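Local coordinates for protein NADH dehydrogenase, putative (Plasmodium falciparum, PDB 5JWC) that probably oxidises NADH and passes the electrons through its bound FAD to ubiquinone, as a type II NADH dehydrogenase, and binds the inhibitor RYL-552, at residues Gly40-Leu45 against Glu430-Ser435; Lys344-Lys349 against Lys418-Thr423; Ala424-Gln429 against Phe453-Lys458. One frame throughout, in Å; residues are numbered along the deposited sequence. Where two conformers were deposited one is given.

Overall arrangement
Contacts 1 and 3 share helix 424-440, and the loop of contact 2 leads into its start; contact 3 uses the first turns and contact 1 those that follow. The centres of contacts 1 and 2 are about 16 Å apart; each lies about 11 Å from that of contact 3. Along the chain, contact 2 is nested inside the loop closed by contact 1, comes before contact 3, and encloses the helices from 355-361 to 403-416; contacts 1 and 3 cross. A salt bridge from Glu430 to Lys344 ties contact 1 to contact 2. Contact 1 seats the helix against helix 38-46 of the FAD-binding fold, contact 2 brings the preceding loop to strand 344-346, and contact 3 joins the helix, its N-terminal end at the flavin, to the loop before strand 460-465.

Contact 1: Gly40-Leu45 against Glu430-Ser435; sequences GFNFLL and EAYYLS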
loop_
_atom_site.group_PDB
_atom_site.type_symbol
_atom_site.label_atom_id
_atom_site.label_comp_id
_atom_site.label_asym_id
_atom_site.label_seq_id
_atom_site.Cartn_x
_atom_site.Cartn_y
_atom_site.Cartn_z
ATOM N N GLY A 40 -22.477 -7.812 -6.973
ATOM C CA GLY A 40 -22.971 -6.468 -6.723
ATOM C C GLY A 40 -22.426 -5.449 -7.699
ATOM O O GLY A 40 -23.190 -4.683 -8.285
ATOM N N PHE A 41 -21.107 -5.445 -7.881
ATOM C CA PHE A 41 -20.448 -4.491 -8.773
ATOM C C PHE A 41 -20.849 -4.701 -10.229
ATOM O O PHE A 41 -21.122 -3.729 -10.950
ATOM C CB PHE A 41 -18.908 -4.580 -8.616
ATOM C CG PHE A 41 -18.133 -3.537 -9.402
ATOM C CD1 PHE A 41 -18.393 -2.193 -9.253
ATOM C CD2 PHE A 41 -17.144 -3.918 -10.292
ATOM C CE1 PHE A 41 -17.666 -1.232 -9.981
ATOM C CE2 PHE A 41 -16.406 -2.967 -11.019
ATOM C CZ PHE A 41 -16.674 -1.620 -10.853
ATOM N N ASN A 42 -20.889 -5.944 -10.704
ATOM C CA ASN A 42 -21.279 -6.097 -12.102
ATOM C C ASN A 42 -22.760 -5.766 -12.317
ATOM O O ASN A 42 -23.143 -5.333 -13.389
ATOM C CB ASN A 42 -20.945 -7.492 -12.628
ATOM C CG ASN A 42 -19.466 -7.645 -12.904
ATOM O OD1 ASN A 42 -18.967 -7.168 -13.906
ATOM N ND2 ASN A 42 -18.756 -8.259 -11.983
ATOM N N PHE A 43 -23.583 -5.933 -11.298
ATOM C CA PHE A 43 -24.973 -5.497 -11.423
ATOM C C PHE A 43 -24.997 -3.970 -11.615
ATOM O O PHE A 43 -25.700 -3.437 -12.490
ATOM C CB PHE A 43 -25.770 -5.906 -10.187
ATOM C CG PHE A 43 -27.262 -5.642 -10.303
ATOM C CD1 PHE A 43 -28.135 -6.667 -10.653
ATOM C CD2 PHE A 43 -27.783 -4.381 -10.036
ATOM C CE1 PHE A 43 -29.530 -6.441 -10.741
ATOM C CE2 PHE A 43 -29.160 -4.132 -10.130
ATOM C CZ PHE A 43 -30.034 -5.169 -10.483
ATOM N N LEU A 44 -24.227 -3.276 -10.778
ATOM C CA LEU A 44 -24.092 -1.827 -10.853
ATOM C C LEU A 44 -23.592 -1.382 -12.229
ATOM O O LEU A 44 -24.074 -0.395 -12.782
ATOM C CB LEU A 44 -23.133 -1.322 -9.755
ATOM C CG LEU A 44 -22.982 0.197 -9.596
ATOM C CD1 LEU A 44 -24.192 0.757 -8.824
ATOM C CD2 LEU A 44 -21.651 0.588 -8.908
ATOM N N LEU A 45 -22.618 -2.096 -12.781
ATOM C CA LEU A 45 -22.065 -1.712 -14.062
ATOM C C LEU A 45 -23.115 -1.735 -15.167
ATOM O O LEU A 45 -22.970 -1.025 -16.145
ATOM C CB LEU A 45 -20.884 -2.600 -14.476
ATOM C CG LEU A 45 -19.583 -2.387 -13.688
ATOM C CD1 LEU A 45 -18.464 -3.323 -14.192
ATOM C CD2 LEU A 45 -19.134 -0.923 -13.572
ATOM N N GLU A 430 -24.728 -13.911 -13.583
ATOM C CA GLU A 430 -26.003 -13.707 -12.885
ATOM C C GLU A 430 -26.325 -12.221 -12.792
ATOM O O GLU A 430 -27.498 -11.802 -12.899
ATOM C CB GLU A 430 -25.978 -14.311 -11.475
ATOM C CG GLU A 430 -26.021 -15.836 -11.417
ATOM C CD GLU A 430 -25.535 -16.390 -10.076
ATOM O OE1 GLU A 430 -25.542 -15.637 -9.075
ATOM O OE2 GLU A 430 -25.134 -17.581 -10.017
ATOM N N ALA A 431 -25.287 -11.429 -12.535
ATOM C CA ALA A 431 -25.438 -9.986 -12.445
ATOM C C ALA A 431 -25.884 -9.403 -13.775
ATOM O O ALA A 431 -26.718 -8.500 -13.797
ATOM C CB ALA A 431 -24.118 -9.313 -11.978
ATOM N N TYR A 432 -25.299 -9.871 -14.878
ATOM C CA TYR A 432 -25.667 -9.342 -16.176
ATOM C C TYR A 432 -27.084 -9.797 -16.555
ATOM O O TYR A 432 -27.862 -9.014 -17.113
ATOM C CB TYR A 432 -24.642 -9.723 -17.248
ATOM C CG TYR A 432 -23.383 -8.869 -17.140
ATOM C CD1 TYR A 432 -23.394 -7.692 -16.385
ATOM C CD2 TYR A 432 -22.201 -9.210 -17.801
ATOM C CE1 TYR A 432 -22.266 -6.889 -16.271
ATOM C CE2 TYR A 432 -21.064 -8.405 -17.700
ATOM C CZ TYR A 432 -21.107 -7.243 -16.927
ATOM O OH TYR A 432 -19.995 -6.420 -16.796
ATOM N N TYR A 433 -27.399 -11.059 -16.260
ATOM C CA TYR A 433 -28.733 -11.598 -16.507
ATOM C C TYR A 433 -29.780 -10.756 -15.780
ATOM O O TYR A 433 -30.757 -10.309 -16.383
ATOM C CB TYR A 433 -28.820 -13.075 -16.065
ATOM C CG TYR A 433 -30.224 -13.568 -15.781
ATOM C CD1 TYR A 433 -31.033 -14.070 -16.805
ATOM C CD2 TYR A 433 -30.740 -13.538 -14.492
ATOM C CE1 TYR A 433 -32.332 -14.527 -16.542
ATOM C CE2 TYR A 433 -32.028 -13.987 -14.221
ATOM C CZ TYR A 433 -32.817 -14.480 -15.246
ATOM O OH TYR A 433 -34.098 -14.919 -14.957
ATOM N N LEU A 434 -29.564 -10.532 -14.486
ATOM C CA LEU A 434 -30.588 -9.944 -13.648
ATOM C C LEU A 434 -30.746 -8.437 -13.897
ATOM O O LEU A 434 -31.867 -7.917 -13.899
ATOM C CB LEU A 434 -30.289 -10.210 -12.185
ATOM C CG LEU A 434 -31.374 -9.749 -11.221
ATOM C CD1 LEU A 434 -32.699 -10.460 -11.594
ATOM C CD2 LEU A 434 -30.937 -10.050 -9.793
ATOM N N SER A 435 -29.633 -7.746 -14.109
ATOM C CA SER A 435 -29.678 -6.323 -14.424
ATOM C C SER A 435 -30.387 -6.151 -15.773
ATOM O O SER A 435 -31.236 -5.266 -15.925
ATOM C CB SER A 435 -28.263 -5.708 -14.427
ATOM O OG SER A 435 -27.455 -6.246 -15.460
#
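Phe43 and Ala431, with CA atoms 4.6 Å apart, mark the closest register of two helix segments whose axes pass at 8.0 Å and cross at -39°. Residues 40-45 belong to helix 38-46, which follows what looks like the GxGxxG turn of a Rossmann-type FAD-binding fold, with Gly40 as its last glycine; 430-435 lies on helix 424-440. The small Ala431 methyl fills the gap between the backbones, its CB 3.5 Å from Phe43 N and 3.7 Å from Asn42 CB. The Phe43 ring leaves with CG anti to the backbone N (chi1 -173°), which carries it over to the later turn of the partner helix. There Leu434 CG meets the ring edge in plane, 3.8 Å from CE1, while Ser435 CB sits over one face in a CH-pi contact. On the other flank Tyr432 crosses Asn42, ring and amide planes nearly perpendicular, and the backbone O of Asn42 lies at the edge of the Tyr432 ring. The Asn42 ND2 end is bonded to Trp38 O of its own helix. Ser435 OG also meets Asn46 ND2, and donates back down its helix to Ala431 O at 2.9 Å, a carbonyl that already accepts from Ser435 N.

Contact 2: Lys344-Lys349 against Lys418-Thr423; sequences KKIQPK and KSPTPT. With FAD (flavin-adenine dinucleotide), chain C.
Ser419 and Ile346 meet where the loop after helix 403-416 passes strand 344-346, which pairs with 321-323 in a small two-stranded parallel sheet. The tight part is centred on Ser419 OG. With OG anti to the backbone N (chi1 -162°), the hydroxyl reaches across to take the Ile346 N-H in a short, nearly straight bond of 2.6 Å at 172°. Beside it the aliphatic part of Lys345 lies along the serine, CD 3.5 Å from OG, and the Ile346 and Pro420 side chains cross at about a right angle, Ile346 CD1 3.6 Å from Pro420 CD. A water bridges the two segments, near Lys344 O, Lys344 NZ, Ser419 OG and Pro420 O. Lys344 NZ is also held by a salt bridge to Glu430 of helix 424-440, and Pro420 packs on that helix.

The outer side is looser. Lys345 bends at chi2 (-50°), and its NZ comes only to 3.5 Å from Pro420 O and 3.9 Å from Pro422 CD, beside the exposed ring of Pro422. Pro422 is the centre of an inverse gamma turn, closed by a weak bond from Thr423 N to Thr421 O. The turn delivers Thr423 to the N-cap of helix 424-440, where its OG1 takes Asn426 N, and brings the loop to the cofactor: Pro422 O lies 3.2 Å from FAD O3'.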
loop_
_atom_site.group_PDB
_atom_site.type_symbol
_atom_site.label_atom_id
_atom_site.label_comp_id
_atom_site.label_asym_id
_atom_site.label_seq_id
_atom_site.Cartn_x
_atom_site.Cartn_y
_atom_site.Cartn_z
ATOM N N LYS A 344 -26.006 -17.639 -2.385
ATOM C CA LYS A 344 -27.255 -18.293 -2.771
ATOM C C LYS A 344 -27.050 -19.653 -3.444
ATOM O O LYS A 344 -25.962 -19.952 -3.956
ATOM C CB LYS A 344 -28.072 -17.378 -3.697
ATOM C CG LYS A 344 -27.442 -17.145 -5.068
ATOM C CD LYS A 344 -27.954 -18.107 -6.134
ATOM C CE LYS A 344 -27.269 -17.876 -7.482
ATOM N NZ LYS A 344 -25.780 -18.106 -7.440
ATOM N N LYS A 345 -28.123 -20.442 -3.457
ATOM C CA LYS A 345 -28.246 -21.626 -4.309
ATOM C C LYS A 345 -29.602 -21.557 -5.028
ATOM O O LYS A 345 -30.583 -21.077 -4.458
ATOM C CB LYS A 345 -28.157 -22.914 -3.482
ATOM C CG LYS A 345 -26.739 -23.324 -3.031
ATOM C CD LYS A 345 -25.712 -23.334 -4.170
ATOM C CE LYS A 345 -24.259 -23.475 -3.637
ATOM N NZ LYS A 345 -23.210 -23.339 -4.733
ATOM N N ILE A 346 -29.652 -22.000 -6.281
ATOM C CA ILE A 346 -30.891 -21.988 -7.051
ATOM C C ILE A 346 -31.697 -23.280 -6.826
ATOM O O ILE A 346 -31.153 -24.381 -6.919
ATOM C CB ILE A 346 -30.609 -21.821 -8.564
ATOM C CG1 ILE A 346 -29.847 -20.510 -8.830
ATOM C CG2 ILE A 346 -31.918 -21.872 -9.375
ATOM C CD1 ILE A 346 -29.616 -20.236 -10.294
ATOM N N GLN A 347 -32.983 -23.138 -6.504
ATOM C CA GLN A 347 -33.902 -24.270 -6.444
ATOM C C GLN A 347 -34.993 -24.022 -7.472
ATOM O O GLN A 347 -35.937 -23.273 -7.209
ATOM C CB GLN A 347 -34.494 -24.441 -5.041
ATOM C CG GLN A 347 -35.662 -25.442 -5.000
ATOM C CD GLN A 347 -35.258 -26.838 -5.498
ATOM O OE1 GLN A 347 -34.526 -27.558 -4.814
ATOM N NE2 GLN A 347 -35.712 -27.208 -6.705
ATOM N N PRO A 348 -34.847 -24.604 -8.670
ATOM C CA PRO A 348 -35.729 -24.232 -9.775
ATOM C C PRO A 348 -37.118 -24.827 -9.629
ATOM O O PRO A 348 -37.310 -25.749 -8.836
ATOM C CB PRO A 348 -35.032 -24.818 -10.999
ATOM C CG PRO A 348 -34.303 -25.995 -10.450
ATOM C CD PRO A 348 -33.833 -25.589 -9.083
ATOM N N LYS A 349 -38.058 -24.272 -10.387
ATOM C CA LYS A 349 -39.393 -24.826 -10.520
ATOM C C LYS A 349 -39.275 -26.293 -10.930
ATOM O O LYS A 349 -38.535 -26.621 -11.853
ATOM C CB LYS A 349 -40.194 -24.035 -11.554
ATOM C CG LYS A 349 -41.620 -24.540 -11.747
ATOM C CD LYS A 349 -42.264 -23.882 -12.953
ATOM C CE LYS A 349 -42.548 -22.414 -12.691
ATOM N NZ LYS A 349 -43.134 -21.754 -13.887
ATOM N N LYS A 418 -27.783 -29.073 -10.658
ATOM C CA LYS A 418 -26.761 -28.487 -9.793
ATOM C C LYS A 418 -26.800 -26.976 -9.944
ATOM O O LYS A 418 -26.819 -26.435 -11.062
ATOM C CB LYS A 418 -25.376 -29.073 -10.093
ATOM C CG LYS A 418 -25.331 -30.578 -9.771
ATOM C CD LYS A 418 -24.145 -31.308 -10.364
ATOM C CE LYS A 418 -24.282 -32.815 -10.074
ATOM N NZ LYS A 418 -25.591 -33.373 -10.578
ATOM N N SER A 419 -26.879 -26.304 -8.804
ATOM C CA SER A 419 -26.849 -24.848 -8.754
ATOM C C SER A 419 -25.527 -24.339 -9.347
ATOM O O SER A 419 -24.528 -25.062 -9.341
ATOM C CB SER A 419 -27.018 -24.388 -7.297
ATOM O OG SER A 419 -27.406 -23.032 -7.201
ATOM N N PRO A 420 -25.507 -23.091 -9.856
ATOM C CA PRO A 420 -24.229 -22.571 -10.357
ATOM C C PRO A 420 -23.138 -22.654 -9.277
ATOM O O PRO A 420 -23.378 -22.355 -8.106
ATOM C CB PRO A 420 -24.552 -21.110 -10.710
ATOM C CG PRO A 420 -26.065 -21.142 -11.015
ATOM C CD PRO A 420 -26.624 -22.150 -10.061
ATOM N N THR A 421 -21.951 -23.083 -9.678
ATOM C CA THR A 421 -20.811 -23.154 -8.766
ATOM C C THR A 421 -20.464 -21.762 -8.224
ATOM O O THR A 421 -20.718 -20.769 -8.900
ATOM C CB THR A 421 -19.595 -23.747 -9.478
ATOM O OG1 THR A 421 -19.391 -23.022 -10.700
ATOM C CG2 THR A 421 -19.850 -25.217 -9.830
ATOM N N PRO A 422 -19.914 -21.686 -6.997
ATOM C CA PRO A 422 -19.594 -20.367 -6.416
ATOM C C PRO A 422 -18.330 -19.754 -7.029
ATOM O O PRO A 422 -17.242 -19.836 -6.450
ATOM C CB PRO A 422 -19.383 -20.676 -4.935
ATOM C CG PRO A 422 -18.868 -22.115 -4.926
ATOM C CD PRO A 422 -19.598 -22.797 -6.078
ATOM N N THR A 423 -18.481 -19.143 -8.198
ATOM C CA THR A 423 -17.361 -18.545 -8.914
ATOM C C THR A 423 -17.630 -17.097 -9.338
ATOM O O THR A 423 -18.786 -16.659 -9.396
ATOM C CB THR A 423 -17.018 -19.343 -10.172
ATOM O OG1 THR A 423 -18.134 -19.292 -11.076
ATOM C CG2 THR A 423 -16.694 -20.815 -9.815
HETATM P PA FAD C . -17.846 -11.207 -3.301
HETATM O O1A FAD C . -16.931 -11.748 -2.241
HETATM O O2A FAD C . -17.180 -10.959 -4.608
HETATM O O5B FAD C . -18.568 -9.864 -2.785
HETATM C C5B FAD C . -19.304 -9.829 -1.583
HETATM C C4B FAD C . -19.467 -8.361 -1.224
HETATM O O4B FAD C . -20.413 -8.239 -0.182
HETATM C C3B FAD C . -18.153 -7.759 -0.717
HETATM O O3B FAD C . -18.029 -6.453 -1.238
HETATM C C2B FAD C . -18.375 -7.644 0.775
HETATM O O2B FAD C . -17.647 -6.562 1.309
HETATM C C1B FAD C . -19.875 -7.375 0.794
HETATM N N9A FAD C . -20.548 -7.671 2.062
HETATM C C8A FAD C . -20.276 -8.682 2.952
HETATM N N7A FAD C . -21.165 -8.581 3.972
HETATM C C5A FAD C . -21.989 -7.536 3.740
HETATM C C6A FAD C . -23.051 -7.011 4.460
HETATM N N6A FAD C . -23.470 -7.611 5.574
HETATM N N1A FAD C . -23.725 -5.922 3.956
HETATM C C2A FAD C . -23.339 -5.360 2.752
HETATM N N3A FAD C . -22.276 -5.887 2.043
HETATM C C4A FAD C . -21.611 -6.954 2.540
HETATM N N1 FAD C . -13.801 -17.344 -9.284
HETATM C C2 FAD C . -13.631 -17.633 -10.611
HETATM O O2 FAD C . -14.617 -17.791 -11.322
HETATM N N3 FAD C . -12.364 -17.733 -11.160
HETATM C C4 FAD C . -11.242 -17.538 -10.399
HETATM O O4 FAD C . -10.123 -17.623 -10.924
HETATM C C4X FAD C . -11.400 -17.230 -9.053
HETATM N N5 FAD C . -10.303 -17.026 -8.245
HETATM C C5X FAD C . -10.489 -16.718 -6.902
HETATM C C6 FAD C . -9.391 -16.490 -6.093
HETATM C C7 FAD C . -9.545 -16.183 -4.746
HETATM C C7M FAD C . -8.314 -15.954 -3.900
HETATM C C8 FAD C . -10.819 -16.086 -4.202
HETATM C C8M FAD C . -11.010 -15.759 -2.751
HETATM C C9 FAD C . -11.930 -16.313 -5.017
HETATM C C9A FAD C . -11.769 -16.621 -6.366
HETATM N N10 FAD C . -12.865 -16.839 -7.183
HETATM C C10 FAD C . -12.684 -17.132 -8.508
HETATM C "C1'" FAD C . -14.262 -16.801 -6.636
HETATM C "C2'" FAD C . -14.937 -15.453 -6.653
HETATM O "O2'" FAD C . -14.138 -14.537 -5.958
HETATM C "C3'" FAD C . -16.245 -15.595 -5.895
HETATM O "O3'" FAD C . -17.019 -16.648 -6.422
HETATM C "C4'" FAD C . -16.968 -14.266 -6.031
HETATM O "O4'" FAD C . -16.284 -13.363 -5.200
HETATM C "C5'" FAD C . -18.433 -14.344 -5.634
HETATM O "O5'" FAD C . -19.000 -13.074 -5.879
HETATM P P FAD C . -19.998 -12.424 -4.793
HETATM O O1P FAD C . -20.539 -11.123 -5.340
HETATM O O2P FAD C . -21.036 -13.466 -4.483
HETATM O O3P FAD C . -19.089 -12.223 -3.466
HETATM O O HOH W 1 -25.422 -21.113 -6.754
#

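Contact 3: Ala424-Gln429 against Phe453-Lys458; sequences AQNAKQ and FIEKWK. With FAD (flavin-adenine dinucleotide), chain C.
This is a helix-to-loop contact at the flavin end of the FAD site: the first turns of helix 424-440 against the extended loop 453-458 that leads into strand 460-465, and Gln429 against Lys456 is its centre. The extended Gln429 chain carries its terminal amide alongside the loop backbone, where it makes two nearly straight bonds with one residue. OE1 accepts Lys456 N at 2.7 Å, and NE2 gives to Lys456 O at 2.8 Å; both run in the carbonyl plane on a lone pair, and the pair fixes the rotation of the amide. The Lys458 and Gln429 side chains come from opposite directions, NZ 3.6 Å from NE2, while Phe453 packs against the Gln429 CB and carbonyl. One turn earlier, Asn426 OD1 rests 3.3 Å from Glu455 CB, its amide roughly perpendicular to the carboxylate. A water joins Asn426 ND2 to Glu455 OE2; ND2 is also bonded to Thr421 O, and OE2 forms a salt bridge with Lys390. Gln425 NE2, near Lys458 CB, is bonded to Gly459 O. The N-terminal end of the helix meets the isoalloxazine, its amides pointing their hydrogens at the pyrimidine edge: Ala424 N reaches FAD N1 at 3.0 Å (175°), and Gln425 N reaches FAD O2 at 3.2 Å.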
loop_
_atom_site.group_PDB
_atom_site.type_symbol
_atom_site.label_atom_id
_atom_site.label_comp_id
_atom_site.label_asym_id
_atom_site.label_seq_id
_atom_site.Cartn_x
_atom_site.Cartn_y
_atom_site.Cartn_z
ATOM N N ALA A 424 -16.563 -16.364 -9.634
ATOM C CA ALA A 424 -16.700 -15.014 -10.149
ATOM C C ALA A 424 -17.406 -15.054 -11.494
ATOM O O ALA A 424 -18.233 -14.188 -11.792
ATOM C CB ALA A 424 -15.341 -14.330 -10.274
ATOM N N GLN A 425 -17.090 -16.072 -12.298
ATOM C CA GLN A 425 -17.735 -16.245 -13.599
ATOM C C GLN A 425 -19.248 -16.301 -13.447
ATOM O O GLN A 425 -19.968 -15.600 -14.148
ATOM C CB GLN A 425 -17.246 -17.515 -14.307
ATOM C CG GLN A 425 -15.823 -17.421 -14.825
ATOM C CD GLN A 425 -15.323 -18.740 -15.401
ATOM O OE1 GLN A 425 -15.764 -19.808 -14.987
ATOM N NE2 GLN A 425 -14.418 -18.666 -16.365
ATOM N N ASN A 426 -19.739 -17.127 -12.527
ATOM C CA ASN A 426 -21.182 -17.231 -12.369
ATOM C C ASN A 426 -21.788 -15.978 -11.731
ATOM O O ASN A 426 -22.850 -15.547 -12.158
ATOM C CB ASN A 426 -21.561 -18.497 -11.580
ATOM C CG ASN A 426 -21.367 -19.760 -12.425
ATOM O OD1 ASN A 426 -21.458 -19.699 -13.646
ATOM N ND2 ASN A 426 -21.078 -20.882 -11.786
ATOM N N ALA A 427 -21.122 -15.389 -10.736
ATOM C CA ALA A 427 -21.639 -14.153 -10.144
ATOM C C ALA A 427 -21.768 -13.060 -11.206
ATOM O O ALA A 427 -22.748 -12.316 -11.236
ATOM C CB ALA A 427 -20.748 -13.680 -8.973
ATOM N N LYS A 428 -20.785 -12.972 -12.091
ATOM C CA LYS A 428 -20.832 -11.970 -13.150
ATOM C C LYS A 428 -21.962 -12.245 -14.141
ATOM O O LYS A 428 -22.698 -11.329 -14.537
ATOM C CB LYS A 428 -19.495 -11.908 -13.885
ATOM C CG LYS A 428 -19.475 -10.796 -14.918
ATOM C CD LYS A 428 -18.158 -10.759 -15.667
ATOM C CE LYS A 428 -18.055 -9.523 -16.564
ATOM N NZ LYS A 428 -16.777 -9.536 -17.350
ATOM N N GLN A 429 -22.114 -13.498 -14.549
ATOM C CA GLN A 429 -23.193 -13.815 -15.493
ATOM C C GLN A 429 -24.580 -13.596 -14.868
ATOM O O GLN A 429 -25.505 -13.160 -15.560
ATOM C CB GLN A 429 -23.068 -15.257 -16.006
ATOM C CG GLN A 429 -21.839 -15.512 -16.860
ATOM C CD GLN A 429 -21.717 -16.958 -17.305
ATOM O OE1 GLN A 429 -22.713 -17.633 -17.549
ATOM N NE2 GLN A 429 -20.483 -17.437 -17.421
ATOM N N PHE A 453 -32.487 -18.353 -15.395
ATOM C CA PHE A 453 -31.048 -18.177 -15.517
ATOM C C PHE A 453 -30.328 -19.494 -15.813
ATOM O O PHE A 453 -30.476 -20.473 -15.088
ATOM C CB PHE A 453 -30.445 -17.568 -14.254
ATOM C CG PHE A 453 -28.940 -17.512 -14.297
ATOM C CD1 PHE A 453 -28.300 -16.628 -15.160
ATOM C CD2 PHE A 453 -28.169 -18.374 -13.528
ATOM C CE1 PHE A 453 -26.906 -16.580 -15.229
ATOM C CE2 PHE A 453 -26.778 -18.346 -13.603
ATOM C CZ PHE A 453 -26.149 -17.450 -14.450
ATOM N N ILE A 454 -29.549 -19.506 -16.892
ATOM C CA ILE A 454 -28.694 -20.649 -17.209
ATOM C C ILE A 454 -27.270 -20.172 -17.475
ATOM O O ILE A 454 -27.036 -19.409 -18.406
ATOM C CB ILE A 454 -29.202 -21.420 -18.435
ATOM C CG1 ILE A 454 -30.587 -21.986 -18.163
ATOM C CG2 ILE A 454 -28.242 -22.556 -18.789
ATOM C CD1 ILE A 454 -31.291 -22.394 -19.417
ATOM N N GLU A 455 -26.322 -20.615 -16.658
ATOM C CA GLU A 455 -24.947 -20.132 -16.788
ATOM C C GLU A 455 -24.193 -20.828 -17.916
ATOM O O GLU A 455 -24.575 -21.910 -18.362
ATOM C CB GLU A 455 -24.185 -20.313 -15.471
ATOM C CG GLU A 455 -23.823 -21.767 -15.147
ATOM C CD GLU A 455 -24.933 -22.499 -14.387
ATOM O OE1 GLU A 455 -26.128 -22.201 -14.615
ATOM O OE2 GLU A 455 -24.609 -23.372 -13.552
ATOM N N LYS A 456 -23.120 -20.197 -18.375
ATOM C CA LYS A 456 -22.276 -20.777 -19.404
ATOM C C LYS A 456 -20.842 -20.953 -18.901
ATOM O O LYS A 456 -20.179 -19.994 -18.489
ATOM C CB LYS A 456 -22.301 -19.911 -20.662
ATOM C CG LYS A 456 -21.295 -20.358 -21.726
ATOM C CD LYS A 456 -21.549 -19.709 -23.086
ATOM C CE LYS A 456 -20.435 -20.042 -24.089
ATOM N NZ LYS A 456 -20.824 -21.139 -25.027
ATOM N N TRP A 457 -20.359 -22.186 -18.933
ATOM C CA TRP A 457 -18.998 -22.430 -18.480
ATOM C C TRP A 457 -17.985 -21.958 -19.529
ATOM O O TRP A 457 -18.075 -22.319 -20.701
ATOM C CB TRP A 457 -18.787 -23.907 -18.167
ATOM C CG TRP A 457 -17.394 -24.181 -17.683
ATOM C CD1 TRP A 457 -16.773 -23.622 -16.596
ATOM C CD2 TRP A 457 -16.458 -25.081 -18.268
ATOM N NE1 TRP A 457 -15.491 -24.117 -16.480
ATOM C CE2 TRP A 457 -15.278 -25.024 -17.490
ATOM C CE3 TRP A 457 -16.496 -25.934 -19.371
ATOM C CZ2 TRP A 457 -14.150 -25.790 -17.784
ATOM C CZ3 TRP A 457 -15.376 -26.691 -19.669
ATOM C CH2 TRP A 457 -14.218 -26.618 -18.878
ATOM N N LYS A 458 -17.025 -21.148 -19.105
ATOM C CA LYS A 458 -16.060 -20.578 -20.047
ATOM C C LYS A 458 -14.666 -21.175 -19.863
ATOM O O LYS A 458 -13.753 -20.876 -20.617
ATOM C CB LYS A 458 -15.990 -19.061 -19.879
ATOM C CG LYS A 458 -17.352 -18.354 -19.840
ATOM C CD LYS A 458 -17.869 -18.077 -21.236
ATOM C CE LYS A 458 -19.174 -17.282 -21.204
ATOM N NZ LYS A 458 -19.034 -16.000 -20.439
HETATM P PA FAD C . -17.846 -11.207 -3.301
HETATM O O1A FAD C . -16.931 -11.748 -2.241
HETATM O O2A FAD C . -17.180 -10.959 -4.608
HETATM O O5B FAD C . -18.568 -9.864 -2.785
HETATM C C5B FAD C . -19.304 -9.829 -1.583
HETATM C C4B FAD C . -19.467 -8.361 -1.224
HETATM O O4B FAD C . -20.413 -8.239 -0.182
HETATM C C3B FAD C . -18.153 -7.759 -0.717
HETATM O O3B FAD C . -18.029 -6.453 -1.238
HETATM C C2B FAD C . -18.375 -7.644 0.775
HETATM O O2B FAD C . -17.647 -6.562 1.309
HETATM C C1B FAD C . -19.875 -7.375 0.794
HETATM N N9A FAD C . -20.548 -7.671 2.062
HETATM C C8A FAD C . -20.276 -8.682 2.952
HETATM N N7A FAD C . -21.165 -8.581 3.972
HETATM C C5A FAD C . -21.989 -7.536 3.740
HETATM C C6A FAD C . -23.051 -7.011 4.460
HETATM N N6A FAD C . -23.470 -7.611 5.574
HETATM N N1A FAD C . -23.725 -5.922 3.956
HETATM C C2A FAD C . -23.339 -5.360 2.752
HETATM N N3A FAD C . -22.276 -5.887 2.043
HETATM C C4A FAD C . -21.611 -6.954 2.540
HETATM N N1 FAD C . -13.801 -17.344 -9.284
HETATM C C2 FAD C . -13.631 -17.633 -10.611
HETATM O O2 FAD C . -14.617 -17.791 -11.322
HETATM N N3 FAD C . -12.364 -17.733 -11.160
HETATM C C4 FAD C . -11.242 -17.538 -10.399
HETATM O O4 FAD C . -10.123 -17.623 -10.924
HETATM C C4X FAD C . -11.400 -17.230 -9.053
HETATM N N5 FAD C . -10.303 -17.026 -8.245
HETATM C C5X FAD C . -10.489 -16.718 -6.902
HETATM C C6 FAD C . -9.391 -16.490 -6.093
HETATM C C7 FAD C . -9.545 -16.183 -4.746
HETATM C C7M FAD C . -8.314 -15.954 -3.900
HETATM C C8 FAD C . -10.819 -16.086 -4.202
HETATM C C8M FAD C . -11.010 -15.759 -2.751
HETATM C C9 FAD C . -11.930 -16.313 -5.017
HETATM C C9A FAD C . -11.769 -16.621 -6.366
HETATM N N10 FAD C . -12.865 -16.839 -7.183
HETATM C C10 FAD C . -12.684 -17.132 -8.508
HETATM C "C1'" FAD C . -14.262 -16.801 -6.636
HETATM C "C2'" FAD C . -14.937 -15.453 -6.653
HETATM O "O2'" FAD C . -14.138 -14.537 -5.958
HETATM C "C3'" FAD C . -16.245 -15.595 -5.895
HETATM O "O3'" FAD C . -17.019 -16.648 -6.422
HETATM C "C4'" FAD C . -16.968 -14.266 -6.031
HETATM O "O4'" FAD C . -16.284 -13.363 -5.200
HETATM C "C5'" FAD C . -18.433 -14.344 -5.634
HETATM O "O5'" FAD C . -19.000 -13.074 -5.879
HETATM P P FAD C . -19.998 -12.424 -4.793
HETATM O O1P FAD C . -20.539 -11.123 -5.340
HETATM O O2P FAD C . -21.036 -13.466 -4.483
HETATM O O3P FAD C . -19.089 -12.223 -3.466
HETATM O O HOH W 2 -22.045 -23.792 -12.701
#